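Local coordinates for protein RNase NGR3 (Nicotiana glutinosa, PDB 1VCZ) that probably cleaves RNA as an endonuclease of the RNase T2 family, and binds the mononucleotides AMP and GMP, at residues Gln6-Phe11 with Cys104-Glu109; Lys78-Leu83 with Arg92-Glu97; Ser123-Asn128 with Lys149-Gly154. All coordinates share one frame; numbering follows the deposited sequence.

Contact 1: residues Gln6-Phe11 with Cys104-Glu109; sequences QDFDFF and CSALGE
F8 and F11 meet the 104-109 loop through differently set first torsions. In F8, CG stands between the backbone N and the carbonyl carbon (chi1 61°), which carries the ring to the peptide groups of C104 and S105. In F11, CG lies opposite the carbonyl carbon and next to the backbone N (chi1 -66°), and the ring arrives at the S105 side chain instead. F8 offers its rim to two backbone oxygens: CZ is 3.5 Å from S105 O, which lies near the ring plane, and CE2 is 3.4 Å from C104 O, which comes in obliquely. A106 CB stands farther off the same rim, 4.4 Å from F8 CE2. Q6 NE2 reaches that methyl at 3.6 Å from A106 CB, but the Q6 side chain is poorly ordered, and the touch carries little weight. F11 also uses its edge, with CE2 3.8 Å from S105 CB; its CZ just reaches L107 CD1. The two phenyl rings brace each other, F8 CE1 lying 3.7 Å above the F11 plane and displaced toward its rim. On the loop, S105 forms an ST turn, OG accepting from L107 N at 3.1 Å (152° at the hydrogen), and C104 is tied to C58 by a disulfide. F11 lies near the start of strand 10-16, pairs through its backbone with V180, and touches P47, a residue seen to bind GMP in this protein. No hydrogen bond crosses the contact. The S105 hydroxyl is engaged by L107 N and by G102 O at the end of helix 91-102, so what faces the rings is a methylene, the methyls of A106 and L107, and two carbonyl oxygens, and cohesion probably comes from apolar packing aided by weak attraction between those oxygens and the C-H rim of F8.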
loop_
_atom_site.group_PDB
_atom_site.type_symbol
_atom_site.label_atom_id
_atom_site.label_comp_id
_atom_site.label_asym_id
_atom_site.label_seq_id
_atom_site.Cartn_x
_atom_site.Cartn_y
_atom_site.Cartn_z
ATOM N N GLN A 6 1.821 -12.250 21.790
ATOM C CA GLN A 6 1.677 -11.752 20.415
ATOM C C GLN A 6 2.571 -12.437 19.383
ATOM O O GLN A 6 3.799 -12.452 19.508
ATOM C CB GLN A 6 1.886 -10.234 20.375
ATOM C CG GLN A 6 0.567 -9.469 20.371
ATOM C CD GLN A 6 -0.170 -9.574 19.036
ATOM O OE1 GLN A 6 0.139 -8.851 18.089
ATOM N NE2 GLN A 6 -1.138 -10.485 18.958
ATOM N N ASP A 7 1.922 -12.994 18.361
ATOM C CA ASP A 7 2.580 -13.727 17.294
ATOM C C ASP A 7 3.498 -12.932 16.383
ATOM O O ASP A 7 4.226 -13.528 15.613
ATOM C CB ASP A 7 1.544 -14.444 16.416
ATOM C CG ASP A 7 1.227 -15.849 16.898
ATOM O OD1 ASP A 7 0.637 -15.994 17.995
ATOM O OD2 ASP A 7 1.566 -16.811 16.167
ATOM N N PHE A 8 3.470 -11.605 16.430
ATOM C CA PHE A 8 4.365 -10.870 15.548
ATOM C C PHE A 8 4.843 -9.556 16.141
ATOM O O PHE A 8 4.411 -9.170 17.234
ATOM C CB PHE A 8 3.697 -10.663 14.193
ATOM C CG PHE A 8 2.434 -9.863 14.255
ATOM C CD1 PHE A 8 2.440 -8.514 13.911
ATOM C CD2 PHE A 8 1.224 -10.470 14.622
ATOM C CE1 PHE A 8 1.259 -7.771 13.923
ATOM C CE2 PHE A 8 0.031 -9.734 14.637
ATOM C CZ PHE A 8 0.054 -8.386 14.283
ATOM N N ASP A 9 5.720 -8.858 15.426
ATOM C CA ASP A 9 6.289 -7.635 15.967
ATOM C C ASP A 9 5.696 -6.312 15.521
ATOM O O ASP A 9 5.593 -5.396 16.324
ATOM C CB ASP A 9 7.794 -7.614 15.723
ATOM C CG ASP A 9 8.500 -8.823 16.322
ATOM O OD1 ASP A 9 9.418 -9.341 15.673
ATOM O OD2 ASP A 9 8.144 -9.252 17.441
ATOM N N PHE A 10 5.346 -6.194 14.246
ATOM C CA PHE A 10 4.778 -4.950 13.733
ATOM C C PHE A 10 4.174 -5.253 12.368
ATOM O O PHE A 10 4.284 -6.388 11.884
ATOM C CB PHE A 10 5.888 -3.905 13.559
ATOM C CG PHE A 10 6.906 -4.281 12.493
ATOM C CD1 PHE A 10 6.792 -3.777 11.210
ATOM C CD2 PHE A 10 7.955 -5.158 12.783
ATOM C CE1 PHE A 10 7.710 -4.128 10.199
ATOM C CE2 PHE A 10 8.883 -5.520 11.786
ATOM C CZ PHE A 10 8.765 -5.004 10.489
ATOM N N PHE A 11 3.497 -4.258 11.784
ATOM C CA PHE A 11 2.936 -4.396 10.440
ATOM C C PHE A 11 3.634 -3.494 9.464
ATOM O O PHE A 11 4.004 -2.377 9.800
ATOM C CB PHE A 11 1.483 -3.878 10.313
ATOM C CG PHE A 11 0.466 -4.641 11.080
ATOM C CD1 PHE A 11 0.122 -4.245 12.384
ATOM C CD2 PHE A 11 -0.247 -5.672 10.478
ATOM C CE1 PHE A 11 -0.920 -4.859 13.058
ATOM C CE2 PHE A 11 -1.297 -6.292 11.165
ATOM C CZ PHE A 11 -1.633 -5.881 12.455
ATOM N N CYS A 104 -3.257 -13.619 10.138
ATOM C CA CYS A 104 -2.079 -13.619 11.004
ATOM C C CYS A 104 -1.984 -12.347 11.837
ATOM O O CYS A 104 -1.041 -12.193 12.617
ATOM C CB CYS A 104 -0.798 -13.689 10.170
ATOM S SG CYS A 104 -0.594 -15.143 9.109
ATOM N N SER A 105 -2.970 -11.463 11.683
ATOM C CA SER A 105 -2.963 -10.149 12.324
ATOM C C SER A 105 -3.527 -10.027 13.728
ATOM O O SER A 105 -3.349 -8.987 14.337
ATOM C CB SER A 105 -3.735 -9.152 11.451
ATOM O OG SER A 105 -5.136 -9.444 11.505
ATOM N N ALA A 106 -4.238 -11.050 14.202
ATOM C CA ALA A 106 -4.854 -11.012 15.536
ATOM C C ALA A 106 -6.081 -10.106 15.515
ATOM O O ALA A 106 -6.701 -9.878 16.543
ATOM C CB ALA A 106 -3.859 -10.511 16.598
ATOM N N LEU A 107 -6.422 -9.604 14.330
ATOM C CA LEU A 107 -7.581 -8.737 14.163
ATOM C C LEU A 107 -8.730 -9.503 13.505
ATOM O O LEU A 107 -8.505 -10.412 12.703
ATOM C CB LEU A 107 -7.228 -7.539 13.271
ATOM C CG LEU A 107 -6.144 -6.548 13.722
ATOM C CD1 LEU A 107 -5.957 -5.464 12.649
ATOM C CD2 LEU A 107 -6.580 -5.900 15.036
ATOM N N GLY A 108 -9.965 -9.128 13.848
ATOM C CA GLY A 108 -11.107 -9.754 13.216
ATOM C C GLY A 108 -11.176 -9.201 11.796
ATOM O O GLY A 108 -10.521 -8.194 11.477
ATOM N N GLU A 109 -11.978 -9.820 10.938
ATOM C CA GLU A 109 -12.051 -9.356 9.553
ATOM C C GLU A 109 -12.385 -7.888 9.399
ATOM O O GLU A 109 -11.713 -7.187 8.669
ATOM C CB GLU A 109 -13.045 -10.186 8.734
ATOM C CG GLU A 109 -12.689 -11.670 8.659
ATOM C CD GLU A 109 -13.584 -12.489 7.728
ATOM O OE1 GLU A 109 -13.688 -13.726 7.969
ATOM O OE2 GLU A 109 -14.163 -11.911 6.767
#

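Contact 2: residues Lys78-Leu83 with Arg92-Glu97; sequences KNWPSL and RFWSHE. With 5GP (guanosine-5'-monophosphate), chain C.
W80, F93 and W94 form an aromatic cluster in which each ring is set steeply against the next. The edge of the W80 indole points at a face of F93 in an offset edge-to-face pair, with the centroid of its five-membered ring 4.8 Å from that of F93 and the planes at 88°. W94 in turn brings its own edge to a face of W80, the five-membered rings 4.6 Å apart and inclined at 70°. That approach has a polar purpose as well: W94 NE1 donates to W80 O at 2.7 Å, close to the plane of the W94 ring and with 153° at the hydrogen, so one N-H ties the indole to the backbone of the residue it packs against. F93 CB meets S82 CB at 3.7 Å, and a first torsion that turns CG away from the backbone N sends the ring on between W80 and the nucleotide. The F93 face turned away from W80 lies against the guanine of a bound GMP, whose C8 sits 3.7 Å above the ring. S82 OG donates to N7 of that base at 2.6 Å, and L83 N to its O6 at 2.8 Å, a pairing that reads the Hoogsteen edge. Cutting F93 back to an alanine is likely to leave the guanine without the ring beneath it and the W80 edge without its facing ring. Farther along, W80 CZ2 rests on the methylenes of E97, a predicted active-site residue whose OE2 bonds W46. Around the cluster, W94 packs on I73 and M76 of helix 73-79, W80 on F113 and A116 of helix 109-123, and W80 and F93 on I42 and H43 of strand 41-48.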
loop_
_atom_site.group_PDB
_atom_site.type_symbol
_atom_site.label_atom_id
_atom_site.label_comp_id
_atom_site.label_asym_id
_atom_site.label_seq_id
_atom_site.Cartn_x
_atom_site.Cartn_y
_atom_site.Cartn_z
ATOM N N LYS A 78 -12.712 1.682 -4.088
ATOM C CA LYS A 78 -11.991 2.883 -4.477
ATOM C C LYS A 78 -10.647 3.073 -3.780
ATOM O O LYS A 78 -9.752 3.708 -4.344
ATOM C CB LYS A 78 -12.857 4.123 -4.259
ATOM C CG LYS A 78 -13.997 4.235 -5.300
ATOM C CD LYS A 78 -14.530 5.666 -5.446
ATOM C CE LYS A 78 -15.686 5.730 -6.465
ATOM N NZ LYS A 78 -16.278 7.108 -6.613
ATOM N N ASN A 79 -10.498 2.525 -2.576
ATOM C CA ASN A 79 -9.242 2.688 -1.838
ATOM C C ASN A 79 -8.331 1.460 -1.806
ATOM O O ASN A 79 -7.172 1.566 -1.404
ATOM C CB ASN A 79 -9.528 3.162 -0.409
ATOM C CG ASN A 79 -10.228 4.526 -0.372
ATOM O OD1 ASN A 79 -9.934 5.415 -1.183
ATOM N ND2 ASN A 79 -11.146 4.695 0.575
ATOM N N TRP A 80 -8.856 0.317 -2.249
ATOM C CA TRP A 80 -8.110 -0.946 -2.277
ATOM C C TRP A 80 -8.473 -1.711 -3.536
ATOM O O TRP A 80 -8.806 -2.899 -3.472
ATOM C CB TRP A 80 -8.482 -1.818 -1.080
ATOM C CG TRP A 80 -7.462 -2.879 -0.745
ATOM C CD1 TRP A 80 -6.623 -3.526 -1.603
ATOM C CD2 TRP A 80 -7.181 -3.389 0.560
ATOM N NE1 TRP A 80 -5.815 -4.418 -0.899
ATOM C CE2 TRP A 80 -6.149 -4.347 0.428
ATOM C CE3 TRP A 80 -7.703 -3.124 1.835
ATOM C CZ2 TRP A 80 -5.628 -5.043 1.532
ATOM C CZ3 TRP A 80 -7.187 -3.811 2.921
ATOM C CH2 TRP A 80 -6.162 -4.762 2.763
ATOM N N PRO A 81 -8.412 -1.045 -4.695
ATOM C CA PRO A 81 -8.755 -1.723 -5.949
ATOM C C PRO A 81 -7.682 -2.725 -6.390
ATOM O O PRO A 81 -6.526 -2.642 -5.964
ATOM C CB PRO A 81 -8.887 -0.557 -6.934
ATOM C CG PRO A 81 -7.799 0.410 -6.445
ATOM C CD PRO A 81 -7.970 0.346 -4.929
ATOM N N SER A 82 -8.078 -3.698 -7.203
ATOM C CA SER A 82 -7.117 -4.644 -7.761
ATOM C C SER A 82 -6.914 -4.144 -9.184
ATOM O O SER A 82 -7.890 -3.819 -9.863
ATOM C CB SER A 82 -7.674 -6.065 -7.795
ATOM O OG SER A 82 -6.840 -6.883 -8.614
ATOM N N LEU A 83 -5.663 -4.053 -9.630
ATOM C CA LEU A 83 -5.379 -3.573 -10.982
ATOM C C LEU A 83 -4.915 -4.719 -11.877
ATOM O O LEU A 83 -4.532 -4.503 -13.021
ATOM C CB LEU A 83 -4.300 -2.481 -10.953
ATOM C CG LEU A 83 -4.558 -1.278 -10.043
ATOM C CD1 LEU A 83 -3.296 -0.410 -9.945
ATOM C CD2 LEU A 83 -5.727 -0.486 -10.577
ATOM N N ARG A 92 -11.443 -10.831 -4.874
ATOM C CA ARG A 92 -10.430 -11.877 -4.912
ATOM C C ARG A 92 -9.164 -11.333 -4.272
ATOM O O ARG A 92 -8.486 -12.032 -3.523
ATOM C CB ARG A 92 -10.099 -12.287 -6.356
ATOM C CG ARG A 92 -8.767 -13.035 -6.449
ATOM C CD ARG A 92 -8.268 -13.273 -7.870
ATOM N NE ARG A 92 -8.986 -14.353 -8.542
ATOM C CZ ARG A 92 -8.561 -14.958 -9.647
ATOM N NH1 ARG A 92 -7.412 -14.594 -10.208
ATOM N NH2 ARG A 92 -9.295 -15.914 -10.205
ATOM N N PHE A 93 -8.850 -10.084 -4.590
ATOM C CA PHE A 93 -7.659 -9.431 -4.043
ATOM C C PHE A 93 -7.844 -9.320 -2.522
ATOM O O PHE A 93 -6.941 -9.654 -1.771
ATOM C CB PHE A 93 -7.485 -8.052 -4.695
ATOM C CG PHE A 93 -6.206 -7.308 -4.308
ATOM C CD1 PHE A 93 -5.063 -7.985 -3.910
ATOM C CD2 PHE A 93 -6.167 -5.914 -4.375
ATOM C CE1 PHE A 93 -3.883 -7.278 -3.573
ATOM C CE2 PHE A 93 -5.010 -5.194 -4.049
ATOM C CZ PHE A 93 -3.858 -5.877 -3.644
ATOM N N TRP A 94 -9.019 -8.886 -2.070
ATOM C CA TRP A 94 -9.245 -8.774 -0.620
ATOM C C TRP A 94 -9.265 -10.113 0.094
ATOM O O TRP A 94 -8.804 -10.222 1.229
ATOM C CB TRP A 94 -10.549 -8.036 -0.320
ATOM C CG TRP A 94 -10.612 -6.720 -0.984
ATOM C CD1 TRP A 94 -9.555 -5.872 -1.235
ATOM C CD2 TRP A 94 -11.762 -6.104 -1.559
ATOM N NE1 TRP A 94 -9.987 -4.783 -1.939
ATOM C CE2 TRP A 94 -11.333 -4.896 -2.158
ATOM C CE3 TRP A 94 -13.120 -6.453 -1.631
ATOM C CZ2 TRP A 94 -12.209 -4.039 -2.822
ATOM C CZ3 TRP A 94 -13.997 -5.594 -2.295
ATOM C CH2 TRP A 94 -13.533 -4.398 -2.882
ATOM N N SER A 95 -9.829 -11.135 -0.552
ATOM C CA SER A 95 -9.878 -12.458 0.067
ATOM C C SER A 95 -8.457 -13.006 0.224
ATOM O O SER A 95 -8.098 -13.569 1.265
ATOM C CB SER A 95 -10.725 -13.422 -0.777
ATOM O OG SER A 95 -10.564 -14.753 -0.310
ATOM N N HIS A 96 -7.649 -12.829 -0.811
ATOM C CA HIS A 96 -6.272 -13.286 -0.763
ATOM C C HIS A 96 -5.484 -12.565 0.355
ATOM O O HIS A 96 -4.763 -13.210 1.111
ATOM C CB HIS A 96 -5.600 -13.057 -2.112
ATOM C CG HIS A 96 -4.121 -13.302 -2.089
ATOM N ND1 HIS A 96 -3.574 -14.516 -1.732
ATOM C CD2 HIS A 96 -3.078 -12.485 -2.367
ATOM C CE1 HIS A 96 -2.256 -14.437 -1.790
ATOM N NE2 HIS A 96 -1.928 -13.215 -2.173
ATOM N N GLU A 97 -5.620 -11.243 0.455
ATOM C CA GLU A 97 -4.918 -10.481 1.498
ATOM C C GLU A 97 -5.386 -10.904 2.895
ATOM O O GLU A 97 -4.578 -11.032 3.825
ATOM C CB GLU A 97 -5.150 -8.989 1.307
ATOM C CG GLU A 97 -4.439 -8.434 0.106
ATOM C CD GLU A 97 -2.931 -8.611 0.195
ATOM O OE1 GLU A 97 -2.340 -9.030 -0.804
ATOM O OE2 GLU A 97 -2.334 -8.320 1.247
HETATM P P 5GP C . -0.056 -10.556 -1.343
HETATM O O1P 5GP C . 0.468 -9.361 -0.656
HETATM O O2P 5GP C . 1.009 -11.536 -1.815
HETATM O O3P 5GP C . -1.109 -11.298 -0.440
HETATM O "O5'" 5GP C . -0.901 -10.143 -2.670
HETATM C "C5'" 5GP C . -0.227 -9.725 -3.868
HETATM C "C4'" 5GP C . -0.801 -10.382 -5.108
HETATM O "O4'" 5GP C . -2.053 -9.656 -5.355
HETATM C "C3'" 5GP C . -0.006 -10.264 -6.401
HETATM O "O3'" 5GP C . 0.775 -11.416 -6.670
HETATM C "C2'" 5GP C . -1.027 -10.032 -7.521
HETATM O "O2'" 5GP C . -1.250 -11.216 -8.322
HETATM C "C1'" 5GP C . -2.287 -9.577 -6.779
HETATM N N9 5GP C . -2.883 -8.246 -7.105
HETATM C C8 5GP C . -4.153 -7.952 -7.531
HETATM N N7 5GP C . -4.369 -6.692 -7.837
HETATM C C5 5GP C . -3.147 -6.077 -7.485
HETATM C C6 5GP C . -2.808 -4.683 -7.544
HETATM O O6 5GP C . -3.537 -3.750 -7.832
HETATM N N1 5GP C . -1.435 -4.453 -7.200
HETATM C C2 5GP C . -0.570 -5.452 -6.734
HETATM N N2 5GP C . 0.670 -4.999 -6.407
HETATM N N3 5GP C . -0.913 -6.770 -6.604
HETATM C C4 5GP C . -2.220 -7.008 -7.034
#

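Contact 3: residues Ser123-Asn128 with Lys149-Gly154; sequences SNLLEN and KAIEEG
A water molecule joins N128 to G154, accepting from N128 ND2 at 3.0 Å and donating to G154 O at 3.1 Å. More acceptors lie within its reach than it has protons, so the bond to G154 O may be shared. The amide is brought there by a first torsion that sets CG opposite the carbonyl carbon of N128 (chi1 -80°), pointing the side chain at the 149-154 helix. Its oxygen branch comes down on the backbone, OD1 lying 3.4 Å from G154 CA. The place a CB would take at G154 is only about 2.1 Å from OD1, so the bare alpha carbon is what admits the amide, and the two helices approach to 5.7 Å between the CA atoms of N128 and G154. One turn earlier on the 149-154 side, N128 CB lies 3.8 Å from A150 O, and A150 CB faces N128 O. The apolar half of the contact is L125 against I151: one leucine methyl, CD2, meets the CG2 branch of I151 at 3.6 Å, the side chains running aslant to each other. L125 also touches F40 and V176, the latter on strand 171-181, which places this pair at the sheet side of the helices, while A150 reaches A132. N124, with positive phi, marks the break between helix 109-123 and helix 125-131, and its O is taken up by N128 N at 2.9 Å. No direct hydrogen bond crosses between the segments. The contact therefore divides its chemistry, a buried leucine-isoleucine pair supplying apolar packing and an asparagine over a glycine supplying a close, water-mediated polar seam at the more exposed end.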
loop_
_atom_site.group_PDB
_atom_site.type_symbol
_atom_site.label_atom_id
_atom_site.label_comp_id
_atom_site.label_asym_id
_atom_site.label_seq_id
_atom_site.Cartn_x
_atom_site.Cartn_y
_atom_site.Cartn_z
ATOM N N SER A 123 -2.193 8.444 6.782
ATOM C CA SER A 123 -0.922 8.720 6.128
ATOM C C SER A 123 -1.064 9.817 5.079
ATOM O O SER A 123 -0.090 10.484 4.764
ATOM C CB SER A 123 -0.341 7.443 5.519
ATOM O OG SER A 123 -1.127 7.012 4.432
ATOM N N ASN A 124 -2.265 9.959 4.506
ATOM C CA ASN A 124 -2.582 11.057 3.566
ATOM C C ASN A 124 -1.402 11.436 2.660
ATOM O O ASN A 124 -0.995 12.609 2.587
ATOM C CB ASN A 124 -3.000 12.267 4.420
ATOM C CG ASN A 124 -3.794 13.298 3.635
ATOM O OD1 ASN A 124 -4.614 12.949 2.790
ATOM N ND2 ASN A 124 -3.553 14.576 3.922
ATOM N N LEU A 125 -0.876 10.442 1.956
ATOM C CA LEU A 125 0.299 10.621 1.125
ATOM C C LEU A 125 0.223 11.666 0.017
ATOM O O LEU A 125 1.092 12.524 -0.074
ATOM C CB LEU A 125 0.700 9.278 0.496
ATOM C CG LEU A 125 1.033 8.153 1.481
ATOM C CD1 LEU A 125 1.464 6.942 0.677
ATOM C CD2 LEU A 125 2.165 8.566 2.412
ATOM N N LEU A 126 -0.796 11.566 -0.832
ATOM C CA LEU A 126 -0.953 12.493 -1.952
ATOM C C LEU A 126 -0.954 13.937 -1.462
ATOM O O LEU A 126 -0.280 14.784 -2.033
ATOM C CB LEU A 126 -2.260 12.208 -2.703
ATOM C CG LEU A 126 -2.448 12.902 -4.059
ATOM C CD1 LEU A 126 -1.398 12.414 -5.041
ATOM C CD2 LEU A 126 -3.834 12.594 -4.609
ATOM N N GLU A 127 -1.693 14.207 -0.399
ATOM C CA GLU A 127 -1.771 15.559 0.144
ATOM C C GLU A 127 -0.472 15.995 0.833
ATOM O O GLU A 127 -0.046 17.157 0.734
ATOM C CB GLU A 127 -2.954 15.643 1.094
ATOM C CG GLU A 127 -4.281 15.424 0.378
ATOM C CD GLU A 127 -4.603 16.550 -0.598
ATOM O OE1 GLU A 127 -4.672 17.716 -0.138
ATOM O OE2 GLU A 127 -4.787 16.270 -1.812
ATOM N N ASN A 128 0.175 15.071 1.526
ATOM C CA ASN A 128 1.423 15.438 2.163
ATOM C C ASN A 128 2.445 15.829 1.092
ATOM O O ASN A 128 3.257 16.743 1.300
ATOM C CB ASN A 128 1.931 14.290 3.032
ATOM C CG ASN A 128 1.230 14.236 4.367
ATOM O OD1 ASN A 128 0.984 15.282 4.981
ATOM N ND2 ASN A 128 0.917 13.022 4.845
ATOM N N LYS A 149 10.927 13.114 2.612
ATOM C CA LYS A 149 10.793 14.168 3.611
ATOM C C LYS A 149 9.372 14.680 3.704
ATOM O O LYS A 149 8.861 14.916 4.808
ATOM C CB LYS A 149 11.755 15.314 3.301
ATOM C CG LYS A 149 13.212 14.985 3.652
ATOM C CD LYS A 149 14.034 16.252 3.900
ATOM C CE LYS A 149 15.491 15.935 4.196
ATOM N NZ LYS A 149 16.240 15.550 2.958
ATOM N N ALA A 150 8.730 14.840 2.557
ATOM C CA ALA A 150 7.343 15.308 2.531
ATOM C C ALA A 150 6.418 14.342 3.286
ATOM O O ALA A 150 5.564 14.762 4.081
ATOM C CB ALA A 150 6.875 15.460 1.103
ATOM N N ILE A 151 6.577 13.044 3.026
ATOM C CA ILE A 151 5.747 12.041 3.691
ATOM C C ILE A 151 6.054 11.992 5.189
ATOM O O ILE A 151 5.162 11.885 6.040
ATOM C CB ILE A 151 5.989 10.649 3.056
ATOM C CG1 ILE A 151 5.526 10.679 1.594
ATOM C CG2 ILE A 151 5.284 9.568 3.873
ATOM C CD1 ILE A 151 5.853 9.419 0.789
ATOM N N GLU A 152 7.331 12.082 5.509
ATOM C CA GLU A 152 7.778 12.032 6.886
ATOM C C GLU A 152 7.245 13.212 7.708
ATOM O O GLU A 152 6.861 13.049 8.871
ATOM C CB GLU A 152 9.297 12.016 6.888
ATOM C CG GLU A 152 9.965 11.695 8.189
ATOM C CD GLU A 152 11.448 11.465 7.970
ATOM O OE1 GLU A 152 12.075 12.282 7.253
ATOM O OE2 GLU A 152 11.982 10.473 8.499
ATOM N N GLU A 153 7.202 14.398 7.113
ATOM C CA GLU A 153 6.719 15.538 7.880
ATOM C C GLU A 153 5.252 15.356 8.223
ATOM O O GLU A 153 4.800 15.775 9.291
ATOM C CB GLU A 153 6.895 16.855 7.124
ATOM C CG GLU A 153 6.349 18.035 7.943
ATOM C CD GLU A 153 6.591 19.389 7.304
ATOM O OE1 GLU A 153 6.099 19.623 6.174
ATOM O OE2 GLU A 153 7.272 20.223 7.943
ATOM N N GLY A 154 4.524 14.714 7.312
ATOM C CA GLY A 154 3.110 14.488 7.508
ATOM C C GLY A 154 2.751 13.303 8.384
ATOM O O GLY A 154 1.725 13.326 9.063
HETATM O O HOH W 1 -0.783 12.716 7.327
#

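In the fold
Along the chain contact 1 encloses contact 2, whose segments both fall between 6-11 and 104-109; contact 3 follows in series. The centres of contacts 1 and 2 lie about 19 Å apart, those of contacts 1 and 3 about 26 Å, and those of contacts 2 and 3 about 23 Å, on opposite sides of the chain's centre. Helix 91-102 carries half of contact 2 and leads into the loop of contact 1, while helix 109-123 runs from that loop to contact 3. The antiparallel sheet unites them, through strands 10-16, 41-48 and 171-181. Contact 2 holds a nucleotide directly, the F11 side chain of contact 1 comes within about 8 Å of a bound GMP, and contact 3 joins more distant helices.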